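Local coordinates for protein alpha-L-rhamnosidase (Klebsiella oxytoca, PDB 4XHC) that probably hydrolyses terminal alpha-L-rhamnose residues from alpha-L-rhamnosides, as a two-domain member of glycoside hydrolase family 78, at residues W430-E440 with L468-C479; A501-D509 with N524-C532. All blocks are in the same frame, centred on the assembly; numbering follows the deposited sequence.

Contact 1: residues W430-E440 with L468-C479; sequences WASQIWLVLAE and LRHHYIAALLQC
The indole of W430 meets Y472 edge-to-face: its CZ3 corner points onto one face of the phenol ring, the planes at 88° and the six-membered ring centroids 5.2 Å apart. With CG anti to the backbone N (chi1 176°), the Y472 ring is carried out to W430; L476 CD1 lies against the face opposite the tryptophan. One turn on, branched I434 serves two neighbours at once: CG2 packs 3.6 Å from H471 CB, and CD1 reaches Y472 CB. W435 CZ2 lies over one face of the H471 imidazole, 3.5 Å from H471 CD2, the two rings oblique to each other; H471 ND1 is bonded to Y467 O. The segments 430-438 and 468-478 run in broadly the same sense, their axes 9.2 Å apart at closest approach and inclined at 46°, within the helical catalytic domain, which in this family is an (alpha/alpha)6 barrel. L438 is a knob in a hole formed by H471, A474, A475 and Q478, where the two alanines are small enough to let its CD2 approach the backbone. At the C-terminal end, the long side chain of Q478 is extended, and its NE2 donates a hydrogen bond to V437 O at 2.8 Å, from above the carbonyl plane. E440 N, as part of a Schellman motif, reaches that same oxygen from the opposite face.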
loop_
_atom_site.group_PDB
_atom_site.type_symbol
_atom_site.label_atom_id
_atom_site.label_comp_id
_atom_site.label_asym_id
_atom_site.label_seq_id
_atom_site.Cartn_x
_atom_site.Cartn_y
_atom_site.Cartn_z
ATOM N N TRP A 430 8.279 -33.793 -29.719
ATOM C CA TRP A 430 7.321 -33.233 -30.676
ATOM C C TRP A 430 7.932 -32.032 -31.392
ATOM O O TRP A 430 7.723 -31.845 -32.591
ATOM C CB TRP A 430 6.040 -32.776 -29.981
ATOM C CG TRP A 430 5.077 -33.853 -29.690
ATOM C CD1 TRP A 430 5.186 -34.802 -28.724
ATOM C CD2 TRP A 430 3.832 -34.085 -30.343
ATOM N NE1 TRP A 430 4.089 -35.619 -28.740
ATOM C CE2 TRP A 430 3.241 -35.198 -29.724
ATOM C CE3 TRP A 430 3.159 -33.466 -31.394
ATOM C CZ2 TRP A 430 2.011 -35.703 -30.115
ATOM C CZ3 TRP A 430 1.927 -33.970 -31.783
ATOM C CH2 TRP A 430 1.366 -35.081 -31.139
ATOM N N ALA A 431 8.670 -31.216 -30.651
ATOM C CA ALA A 431 9.189 -29.973 -31.189
ATOM C C ALA A 431 10.105 -30.198 -32.406
ATOM O O ALA A 431 9.972 -29.531 -33.431
ATOM C CB ALA A 431 9.920 -29.208 -30.100
ATOM N N SER A 432 11.019 -31.147 -32.292
ATOM C CA SER A 432 11.917 -31.471 -33.389
ATOM C C SER A 432 11.160 -31.749 -34.680
ATOM O O SER A 432 11.535 -31.252 -35.738
ATOM C CB SER A 432 12.769 -32.693 -33.037
ATOM O OG SER A 432 13.530 -32.474 -31.863
ATOM N N GLN A 433 10.091 -32.535 -34.594
ATOM C CA GLN A 433 9.351 -32.953 -35.792
ATOM C C GLN A 433 8.621 -31.767 -36.404
ATOM O O GLN A 433 8.625 -31.569 -37.613
ATOM C CB GLN A 433 8.323 -34.037 -35.470
ATOM C CG GLN A 433 8.779 -35.096 -34.483
ATOM C CD GLN A 433 10.159 -35.633 -34.789
ATOM O OE1 GLN A 433 10.492 -35.872 -35.946
ATOM N NE2 GLN A 433 10.963 -35.838 -33.752
ATOM N N ILE A 434 7.992 -30.978 -35.547
ATOM C CA ILE A 434 7.191 -29.839 -35.984
ATOM C C ILE A 434 8.059 -28.855 -36.758
ATOM O O ILE A 434 7.687 -28.427 -37.851
ATOM C CB ILE A 434 6.532 -29.138 -34.768
ATOM C CG1 ILE A 434 5.453 -30.039 -34.156
ATOM C CG2 ILE A 434 5.916 -27.808 -35.164
ATOM C CD1 ILE A 434 5.035 -29.640 -32.758
ATOM N N TRP A 435 9.215 -28.512 -36.191
ATOM C CA TRP A 435 10.059 -27.475 -36.773
ATOM C C TRP A 435 10.781 -27.934 -38.024
ATOM O O TRP A 435 10.942 -27.154 -38.958
ATOM C CB TRP A 435 11.051 -26.911 -35.748
ATOM C CG TRP A 435 10.474 -25.770 -35.012
ATOM C CD1 TRP A 435 10.077 -25.741 -33.700
ATOM C CD2 TRP A 435 10.166 -24.486 -35.551
ATOM N NE1 TRP A 435 9.560 -24.508 -33.391
ATOM C CE2 TRP A 435 9.600 -23.718 -34.508
ATOM C CE3 TRP A 435 10.304 -23.909 -36.816
ATOM C CZ2 TRP A 435 9.180 -22.394 -34.696
ATOM C CZ3 TRP A 435 9.883 -22.588 -37.005
ATOM C CH2 TRP A 435 9.330 -21.849 -35.951
ATOM N N LEU A 436 11.205 -29.188 -38.068
ATOM C CA LEU A 436 11.865 -29.691 -39.275
ATOM C C LEU A 436 10.879 -29.978 -40.412
ATOM O O LEU A 436 11.276 -30.024 -41.574
ATOM C CB LEU A 436 12.736 -30.907 -38.958
ATOM C CG LEU A 436 14.011 -30.547 -38.184
ATOM C CD1 LEU A 436 14.667 -31.784 -37.591
ATOM C CD2 LEU A 436 15.009 -29.788 -39.053
ATOM N N VAL A 437 9.603 -30.157 -40.089
ATOM C CA VAL A 437 8.567 -30.200 -41.116
ATOM C C VAL A 437 8.264 -28.789 -41.648
ATOM O O VAL A 437 8.050 -28.607 -42.842
ATOM C CB VAL A 437 7.284 -30.904 -40.608
ATOM C CG1 VAL A 437 6.102 -30.692 -41.557
ATOM C CG2 VAL A 437 7.550 -32.386 -40.433
ATOM N N LEU A 438 8.237 -27.794 -40.771
ATOM C CA LEU A 438 8.004 -26.426 -41.211
ATOM C C LEU A 438 9.163 -25.921 -42.059
ATOM O O LEU A 438 8.978 -25.100 -42.955
ATOM C CB LEU A 438 7.780 -25.506 -40.006
ATOM C CG LEU A 438 6.447 -25.676 -39.269
ATOM C CD1 LEU A 438 6.452 -24.846 -38.000
ATOM C CD2 LEU A 438 5.273 -25.277 -40.152
ATOM N N ALA A 439 10.354 -26.422 -41.770
ATOM C CA ALA A 439 11.564 -26.066 -42.506
ATOM C C ALA A 439 11.602 -26.639 -43.924
ATOM O O ALA A 439 12.448 -26.247 -44.733
ATOM C CB ALA A 439 12.781 -26.539 -41.729
ATOM N N GLU A 440 10.701 -27.582 -44.197
ATOM C CA GLU A 440 10.570 -28.235 -45.504
ATOM C C GLU A 440 11.800 -29.075 -45.846
ATOM O O GLU A 440 12.246 -29.093 -46.985
ATOM C CB GLU A 440 10.244 -27.219 -46.614
ATOM C CG GLU A 440 9.042 -26.337 -46.311
ATOM C CD GLU A 440 8.374 -25.783 -47.556
ATOM O OE1 GLU A 440 9.082 -25.229 -48.431
ATOM O OE2 GLU A 440 7.131 -25.901 -47.656
ATOM N N LEU A 468 3.734 -23.509 -28.948
ATOM C CA LEU A 468 4.255 -24.622 -29.728
ATOM C C LEU A 468 3.142 -25.314 -30.492
ATOM O O LEU A 468 3.353 -25.808 -31.592
ATOM C CB LEU A 468 4.995 -25.627 -28.851
ATOM C CG LEU A 468 5.674 -26.773 -29.599
ATOM C CD1 LEU A 468 6.545 -26.240 -30.720
ATOM C CD2 LEU A 468 6.510 -27.603 -28.643
ATOM N N ARG A 469 1.952 -25.344 -29.919
ATOM C CA ARG A 469 0.819 -25.966 -30.592
ATOM C C ARG A 469 0.453 -25.226 -31.860
ATOM O O ARG A 469 0.032 -25.840 -32.830
ATOM C CB ARG A 469 -0.386 -25.999 -29.670
ATOM C CG ARG A 469 -0.200 -26.931 -28.490
ATOM C CD ARG A 469 -1.038 -28.175 -28.650
ATOM N NE ARG A 469 -0.908 -29.056 -27.499
ATOM C CZ ARG A 469 -1.601 -30.180 -27.350
ATOM N NH1 ARG A 469 -2.468 -30.538 -28.283
ATOM N NH2 ARG A 469 -1.444 -30.934 -26.271
ATOM N N HIS A 470 0.602 -23.907 -31.850
ATOM C CA HIS A 470 0.382 -23.118 -33.054
ATOM C C HIS A 470 1.154 -23.693 -34.227
ATOM O O HIS A 470 0.638 -23.782 -35.340
ATOM C CB HIS A 470 0.822 -21.673 -32.842
ATOM C CG HIS A 470 1.055 -20.927 -34.116
ATOM N ND1 HIS A 470 0.039 -20.296 -34.799
ATOM C CD2 HIS A 470 2.180 -20.724 -34.837
ATOM C CE1 HIS A 470 0.531 -19.730 -35.884
ATOM N NE2 HIS A 470 1.828 -19.975 -35.930
ATOM N N HIS A 471 2.396 -24.075 -33.969
ATOM C CA HIS A 471 3.269 -24.574 -35.019
ATOM C C HIS A 471 2.870 -25.964 -35.478
ATOM O O HIS A 471 2.991 -26.285 -36.651
ATOM C CB HIS A 471 4.724 -24.517 -34.557
ATOM C CG HIS A 471 5.180 -23.126 -34.254
ATOM N ND1 HIS A 471 5.009 -22.548 -33.015
ATOM C CD2 HIS A 471 5.748 -22.179 -35.038
ATOM C CE1 HIS A 471 5.475 -21.313 -33.042
ATOM N NE2 HIS A 471 5.921 -21.063 -34.258
ATOM N N TYR A 472 2.380 -26.774 -34.550
ATOM C CA TYR A 472 1.809 -28.075 -34.872
ATOM C C TYR A 472 0.652 -27.915 -35.859
ATOM O O TYR A 472 0.551 -28.654 -36.845
ATOM C CB TYR A 472 1.348 -28.755 -33.585
ATOM C CG TYR A 472 0.652 -30.078 -33.763
ATOM C CD1 TYR A 472 1.182 -31.067 -34.581
ATOM C CD2 TYR A 472 -0.524 -30.353 -33.074
ATOM C CE1 TYR A 472 0.542 -32.283 -34.732
ATOM C CE2 TYR A 472 -1.168 -31.570 -33.214
ATOM C CZ TYR A 472 -0.629 -32.526 -34.048
ATOM O OH TYR A 472 -1.278 -33.723 -34.183
ATOM N N ILE A 473 -0.205 -26.929 -35.610
ATOM C CA ILE A 473 -1.336 -26.645 -36.507
ATOM C C ILE A 473 -0.843 -26.225 -37.885
ATOM O O ILE A 473 -1.361 -26.683 -38.905
ATOM C CB ILE A 473 -2.260 -25.542 -35.942
ATOM C CG1 ILE A 473 -2.872 -25.980 -34.604
ATOM C CG2 ILE A 473 -3.368 -25.196 -36.928
ATOM C CD1 ILE A 473 -3.534 -27.343 -34.639
ATOM N N ALA A 474 0.148 -25.342 -37.906
ATOM C CA ALA A 474 0.703 -24.846 -39.157
ATOM C C ALA A 474 1.293 -25.987 -39.977
ATOM O O ALA A 474 1.123 -26.023 -41.206
ATOM C CB ALA A 474 1.761 -23.794 -38.883
ATOM N N ALA A 475 1.980 -26.908 -39.297
ATOM C CA ALA A 475 2.575 -28.066 -39.955
ATOM C C ALA A 475 1.504 -28.986 -40.541
ATOM O O ALA A 475 1.664 -29.501 -41.648
ATOM C CB ALA A 475 3.474 -28.832 -38.999
ATOM N N LEU A 476 0.414 -29.190 -39.814
ATOM C CA LEU A 476 -0.691 -29.989 -40.338
ATOM C C LEU A 476 -1.231 -29.384 -41.628
ATOM O O LEU A 476 -1.373 -30.082 -42.631
ATOM C CB LEU A 476 -1.809 -30.130 -39.301
ATOM C CG LEU A 476 -1.489 -31.035 -38.105
ATOM C CD1 LEU A 476 -2.517 -30.857 -36.999
ATOM C CD2 LEU A 476 -1.423 -32.497 -38.522
ATOM N N LEU A 477 -1.513 -28.083 -41.609
ATOM C CA LEU A 477 -2.052 -27.389 -42.793
ATOM C C LEU A 477 -1.086 -27.447 -43.986
ATOM O O LEU A 477 -1.505 -27.708 -45.111
ATOM C CB LEU A 477 -2.412 -25.932 -42.456
ATOM C CG LEU A 477 -3.642 -25.737 -41.555
ATOM C CD1 LEU A 477 -3.804 -24.278 -41.141
ATOM C CD2 LEU A 477 -4.912 -26.231 -42.239
ATOM N N GLN A 478 0.201 -27.225 -43.726
ATOM C CA GLN A 478 1.233 -27.266 -44.763
ATOM C C GLN A 478 1.290 -28.626 -45.478
ATOM O O GLN A 478 1.578 -28.683 -46.668
ATOM C CB GLN A 478 2.592 -26.927 -44.143
ATOM C CG GLN A 478 3.758 -26.850 -45.105
ATOM C CD GLN A 478 5.095 -26.818 -44.381
ATOM O OE1 GLN A 478 5.432 -25.842 -43.716
ATOM N NE2 GLN A 478 5.870 -27.894 -44.518
ATOM N N CYS A 479 0.998 -29.710 -44.761
ATOM C CA CYS A 479 0.986 -31.041 -45.350
ATOM C C CYS A 479 -0.392 -31.437 -45.890
ATOM O O CYS A 479 -0.609 -32.596 -46.258
ATOM C CB CYS A 479 1.452 -32.072 -44.325
ATOM S SG CYS A 479 3.092 -31.749 -43.626
#

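Contact 2: residues A501-D509 with N524-C532. With RAM (alpha-L-rhamnopyranose), chain C.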
loop_
_atom_site.group_PDB
_atom_site.type_symbol
_atom_site.label_atom_id
_atom_site.label_comp_id
_atom_site.label_asym_id
_atom_site.label_seq_id
_atom_site.Cartn_x
_atom_site.Cartn_y
_atom_site.Cartn_z
ATOM N N ALA A 501 -12.576 -20.280 -19.829
ATOM C CA ALA A 501 -11.606 -19.213 -20.072
ATOM C C ALA A 501 -12.229 -18.046 -20.826
ATOM O O ALA A 501 -12.956 -18.252 -21.789
ATOM C CB ALA A 501 -10.422 -19.749 -20.853
ATOM N N ASP A 502 -11.948 -16.824 -20.373
ATOM C CA ASP A 502 -12.339 -15.608 -21.092
ATOM C C ASP A 502 -11.280 -15.231 -22.127
ATOM O O ASP A 502 -11.592 -14.608 -23.154
ATOM C CB ASP A 502 -12.504 -14.443 -20.124
ATOM C CG ASP A 502 -13.614 -14.664 -19.121
ATOM O OD1 ASP A 502 -14.789 -14.743 -19.542
ATOM O OD2 ASP A 502 -13.305 -14.730 -17.905
ATOM N N THR A 503 -10.033 -15.594 -21.819
ATOM C CA THR A 503 -8.873 -15.353 -22.668
ATOM C C THR A 503 -7.979 -16.585 -22.646
ATOM O O THR A 503 -7.999 -17.341 -21.680
ATOM C CB THR A 503 -8.066 -14.152 -22.167
ATOM O OG1 THR A 503 -7.746 -14.333 -20.791
ATOM C CG2 THR A 503 -8.869 -12.888 -22.310
ATOM N N PHE A 504 -7.193 -16.794 -23.700
ATOM C CA PHE A 504 -6.346 -17.983 -23.765
ATOM C C PHE A 504 -5.058 -17.848 -22.942
ATOM O O PHE A 504 -4.507 -16.755 -22.775
ATOM C CB PHE A 504 -6.060 -18.389 -25.215
ATOM C CG PHE A 504 -7.257 -18.955 -25.918
ATOM C CD1 PHE A 504 -7.999 -19.972 -25.338
ATOM C CD2 PHE A 504 -7.661 -18.459 -27.141
ATOM C CE1 PHE A 504 -9.117 -20.489 -25.967
ATOM C CE2 PHE A 504 -8.778 -18.972 -27.777
ATOM C CZ PHE A 504 -9.507 -19.988 -27.187
ATOM N N TRP A 505 -4.581 -18.992 -22.454
ATOM C CA TRP A 505 -3.563 -19.033 -21.411
ATOM C C TRP A 505 -2.151 -19.107 -21.974
ATOM O O TRP A 505 -1.935 -19.643 -23.054
ATOM C CB TRP A 505 -3.804 -20.238 -20.493
ATOM C CG TRP A 505 -5.208 -20.331 -19.934
ATOM C CD1 TRP A 505 -6.126 -19.326 -19.829
ATOM C CD2 TRP A 505 -5.831 -21.497 -19.388
ATOM N NE1 TRP A 505 -7.284 -19.800 -19.261
ATOM C CE2 TRP A 505 -7.129 -21.131 -18.985
ATOM C CE3 TRP A 505 -5.418 -22.819 -19.212
ATOM C CZ2 TRP A 505 -8.018 -22.040 -18.415
ATOM C CZ3 TRP A 505 -6.299 -23.720 -18.646
ATOM C CH2 TRP A 505 -7.584 -23.329 -18.255
ATOM N N GLU A 506 -1.195 -18.580 -21.216
ATOM C CA GLU A 506 0.219 -18.716 -21.542
ATOM C C GLU A 506 0.664 -20.197 -21.585
ATOM O O GLU A 506 1.336 -20.626 -22.529
ATOM C CB GLU A 506 1.045 -17.970 -20.508
ATOM C CG GLU A 506 2.552 -18.001 -20.736
ATOM C CD GLU A 506 3.335 -17.505 -19.537
ATOM O OE1 GLU A 506 2.750 -17.502 -18.429
ATOM O OE2 GLU A 506 4.516 -17.096 -19.684
ATOM N N ILE A 507 0.279 -20.951 -20.559
ATOM C CA ILE A 507 0.691 -22.343 -20.381
ATOM C C ILE A 507 -0.527 -23.268 -20.425
ATOM O O ILE A 507 -1.525 -22.989 -19.772
ATOM C CB ILE A 507 1.352 -22.529 -18.985
ATOM C CG1 ILE A 507 2.493 -21.524 -18.762
ATOM C CG2 ILE A 507 1.828 -23.959 -18.784
ATOM C CD1 ILE A 507 3.610 -21.588 -19.778
ATOM N N PHE A 508 -0.453 -24.366 -21.177
ATOM C CA PHE A 508 -1.517 -25.389 -21.144
ATOM C C PHE A 508 -1.096 -26.780 -21.667
ATOM O O PHE A 508 -0.919 -26.994 -22.875
ATOM C CB PHE A 508 -2.782 -24.894 -21.877
ATOM C CG PHE A 508 -3.961 -25.835 -21.771
ATOM C CD1 PHE A 508 -4.320 -26.405 -20.549
ATOM C CD2 PHE A 508 -4.721 -26.143 -22.891
ATOM C CE1 PHE A 508 -5.395 -27.272 -20.457
ATOM C CE2 PHE A 508 -5.797 -27.013 -22.801
ATOM C CZ PHE A 508 -6.135 -27.576 -21.584
ATOM N N ASP A 509 -0.916 -27.708 -20.734
ATOM C CA ASP A 509 -0.716 -29.127 -21.032
ATOM C C ASP A 509 -1.973 -29.850 -20.533
ATOM O O ASP A 509 -2.168 -29.964 -19.325
ATOM C CB ASP A 509 0.537 -29.643 -20.305
ATOM C CG ASP A 509 0.731 -31.151 -20.434
ATOM O OD1 ASP A 509 0.017 -31.808 -21.228
ATOM O OD2 ASP A 509 1.620 -31.676 -19.725
ATOM N N ASN A 524 1.457 -17.890 -13.529
ATOM C CA ASN A 524 1.236 -18.030 -14.964
ATOM C C ASN A 524 0.326 -16.895 -15.423
ATOM O O ASN A 524 -0.446 -16.341 -14.633
ATOM C CB ASN A 524 0.580 -19.378 -15.325
ATOM C CG ASN A 524 1.483 -20.576 -15.069
ATOM O OD1 ASN A 524 2.672 -20.431 -14.772
ATOM N ND2 ASN A 524 0.918 -21.774 -15.187
ATOM N N SER A 525 0.417 -16.564 -16.705
ATOM C CA SER A 525 -0.480 -15.586 -17.326
ATOM C C SER A 525 -1.678 -16.303 -17.934
ATOM O O SER A 525 -1.528 -17.363 -18.539
ATOM C CB SER A 525 0.274 -14.791 -18.386
ATOM O OG SER A 525 -0.623 -14.078 -19.208
ATOM N N TYR A 526 -2.866 -15.735 -17.754
ATOM C CA TYR A 526 -4.112 -16.333 -18.261
ATOM C C TYR A 526 -4.725 -15.513 -19.390
ATOM O O TYR A 526 -5.860 -15.738 -19.805
ATOM C CB TYR A 526 -5.105 -16.559 -17.108
ATOM C CG TYR A 526 -4.584 -17.615 -16.188
ATOM C CD1 TYR A 526 -4.787 -18.956 -16.458
ATOM C CD2 TYR A 526 -3.801 -17.279 -15.096
ATOM C CE1 TYR A 526 -4.256 -19.941 -15.636
ATOM C CE2 TYR A 526 -3.281 -18.253 -14.263
ATOM C CZ TYR A 526 -3.509 -19.580 -14.539
ATOM O OH TYR A 526 -2.981 -20.533 -13.708
ATOM N N CYS A 527 -3.931 -14.585 -19.907
ATOM C CA CYS A 527 -4.269 -13.856 -21.119
ATOM C C CYS A 527 -2.957 -13.614 -21.833
ATOM O O CYS A 527 -2.262 -12.645 -21.529
ATOM C CB CYS A 527 -4.955 -12.532 -20.781
ATOM S SG CYS A 527 -5.302 -11.494 -22.209
ATOM N N HIS A 528 -2.602 -14.517 -22.744
ATOM C CA HIS A 528 -1.305 -14.470 -23.410
ATOM C C HIS A 528 -1.549 -14.582 -24.891
ATOM O O HIS A 528 -2.075 -15.586 -25.362
ATOM C CB HIS A 528 -0.406 -15.615 -22.927
ATOM C CG HIS A 528 0.978 -15.184 -22.562
ATOM N ND1 HIS A 528 1.247 -14.432 -21.443
ATOM C CD2 HIS A 528 2.171 -15.419 -23.153
ATOM C CE1 HIS A 528 2.545 -14.209 -21.364
ATOM N NE2 HIS A 528 3.130 -14.797 -22.388
ATOM N N ALA A 529 -1.150 -13.550 -25.623
ATOM C CA ALA A 529 -1.539 -13.409 -27.026
ATOM C C ALA A 529 -0.821 -14.367 -27.981
ATOM O O ALA A 529 -1.248 -14.532 -29.120
ATOM C CB ALA A 529 -1.365 -11.965 -27.480
ATOM N N TRP A 530 0.249 -15.008 -27.527
ATOM C CA TRP A 530 0.867 -16.042 -28.337
ATOM C C TRP A 530 -0.039 -17.270 -28.416
ATOM O O TRP A 530 0.237 -18.196 -29.173
ATOM C CB TRP A 530 2.298 -16.372 -27.856
ATOM C CG TRP A 530 2.475 -17.241 -26.640
ATOM C CD1 TRP A 530 1.510 -17.868 -25.911
ATOM C CD2 TRP A 530 3.725 -17.622 -26.047
ATOM N NE1 TRP A 530 2.076 -18.593 -24.882
ATOM C CE2 TRP A 530 3.436 -18.462 -24.953
ATOM C CE3 TRP A 530 5.060 -17.333 -26.337
ATOM C CZ2 TRP A 530 4.425 -19.009 -24.148
ATOM C CZ3 TRP A 530 6.043 -17.873 -25.538
ATOM C CH2 TRP A 530 5.721 -18.702 -24.454
ATOM N N SER A 531 -1.130 -17.258 -27.647
ATOM C CA SER A 531 -2.124 -18.335 -27.675
ATOM C C SER A 531 -3.413 -17.997 -28.431
ATOM O O SER A 531 -4.362 -18.768 -28.369
ATOM C CB SER A 531 -2.508 -18.727 -26.250
ATOM O OG SER A 531 -1.361 -19.033 -25.483
ATOM N N CYS A 532 -3.451 -16.881 -29.153
ATOM C CA CYS A 532 -4.683 -16.455 -29.823
ATOM C C CYS A 532 -4.682 -16.659 -31.349
ATOM O O CYS A 532 -5.505 -16.074 -32.058
ATOM C CB CYS A 532 -4.969 -14.983 -29.501
ATOM S SG CYS A 532 -3.911 -13.801 -30.367
HETATM C C1 RAM C . 8.330 -16.057 -20.870
HETATM C C2 RAM C . 6.991 -15.668 -21.466
HETATM C C3 RAM C . 7.173 -15.066 -22.847
HETATM C C4 RAM C . 8.208 -15.873 -23.612
HETATM C C5 RAM C . 9.562 -15.682 -22.949
HETATM C C6 RAM C . 10.461 -16.887 -23.068
HETATM O O1 RAM C . 8.328 -15.702 -19.544
HETATM O O2 RAM C . 6.238 -16.864 -21.580
HETATM O O3 RAM C . 5.937 -15.061 -23.564
HETATM O O4 RAM C . 8.288 -15.430 -24.954
HETATM O O5 RAM C . 9.394 -15.394 -21.544
HETATM O O HOH W 1 -1.172 -20.192 -18.004
#
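The imidazole of H528 carries the aliphatic chain of E506 on one face, with CG over its centre, 3.5 Å from the H528 ring centroid, in a CH-pi contact. At its edge, NE2 donates to O3 of the bound rhamnose over 3.1 Å. W530 turns one face to H528 CD2 and to the sugar's O3, while at its edge NE1 bonds E506 O in the carbonyl plane, on a lone pair. Farther from the sugar, the edge of Y526 points to the face of W505, planes at 77°. Backbone bonds join the two loops, H528 N to F504 O and E506 N to S525 O, and two hydroxyls add side-chain-to-backbone bonds: T503 OG1 donates to Y526 O, and S531 OG to W505 O at 2.6 Å. Near I507, a water accepts from I507 N and donates to S525 O. Fully stretched from CA to the carboxylate (chi1 -179°), E506 runs side by side with H528, and its carboxylate meets the rhamnose. Its OE1 takes S525 N at 3.0 Å, on the anti side, and forms a salt bridge with R241; OE2 accepts from rhamnose O2 at 2.6 Å and also bonds Y518. S525 OG meanwhile bonds H528 ND1. Held at both oxygens, the carboxylate should have little freedom to rotate, and S525, in the second shell, probably helps to orient both E506 and H528 for recognition of the O2 and O3 hydroxyls.

The centres of contacts 1 and 2 lie about 20 Å apart and their nearest atoms about 5 Å, so they are neighbours in the catalytic domain that do not touch. Contact 2 binds the sugar directly; contact 1 lies farther off, the H471 side chain about 10 Å from the bound rhamnose. Helix 466-478 is tied near its N-terminal end to the loops of contact 2: N464, just before it, pairs through its backbone with F508, and H470 bonds T533, the residue following C532. Y492 of helix 482-498 is a further bridge, touching R469 and bonding F508 O. L468 also packs on D360, next in sequence to W361, which hydrogen-bonds the sugar.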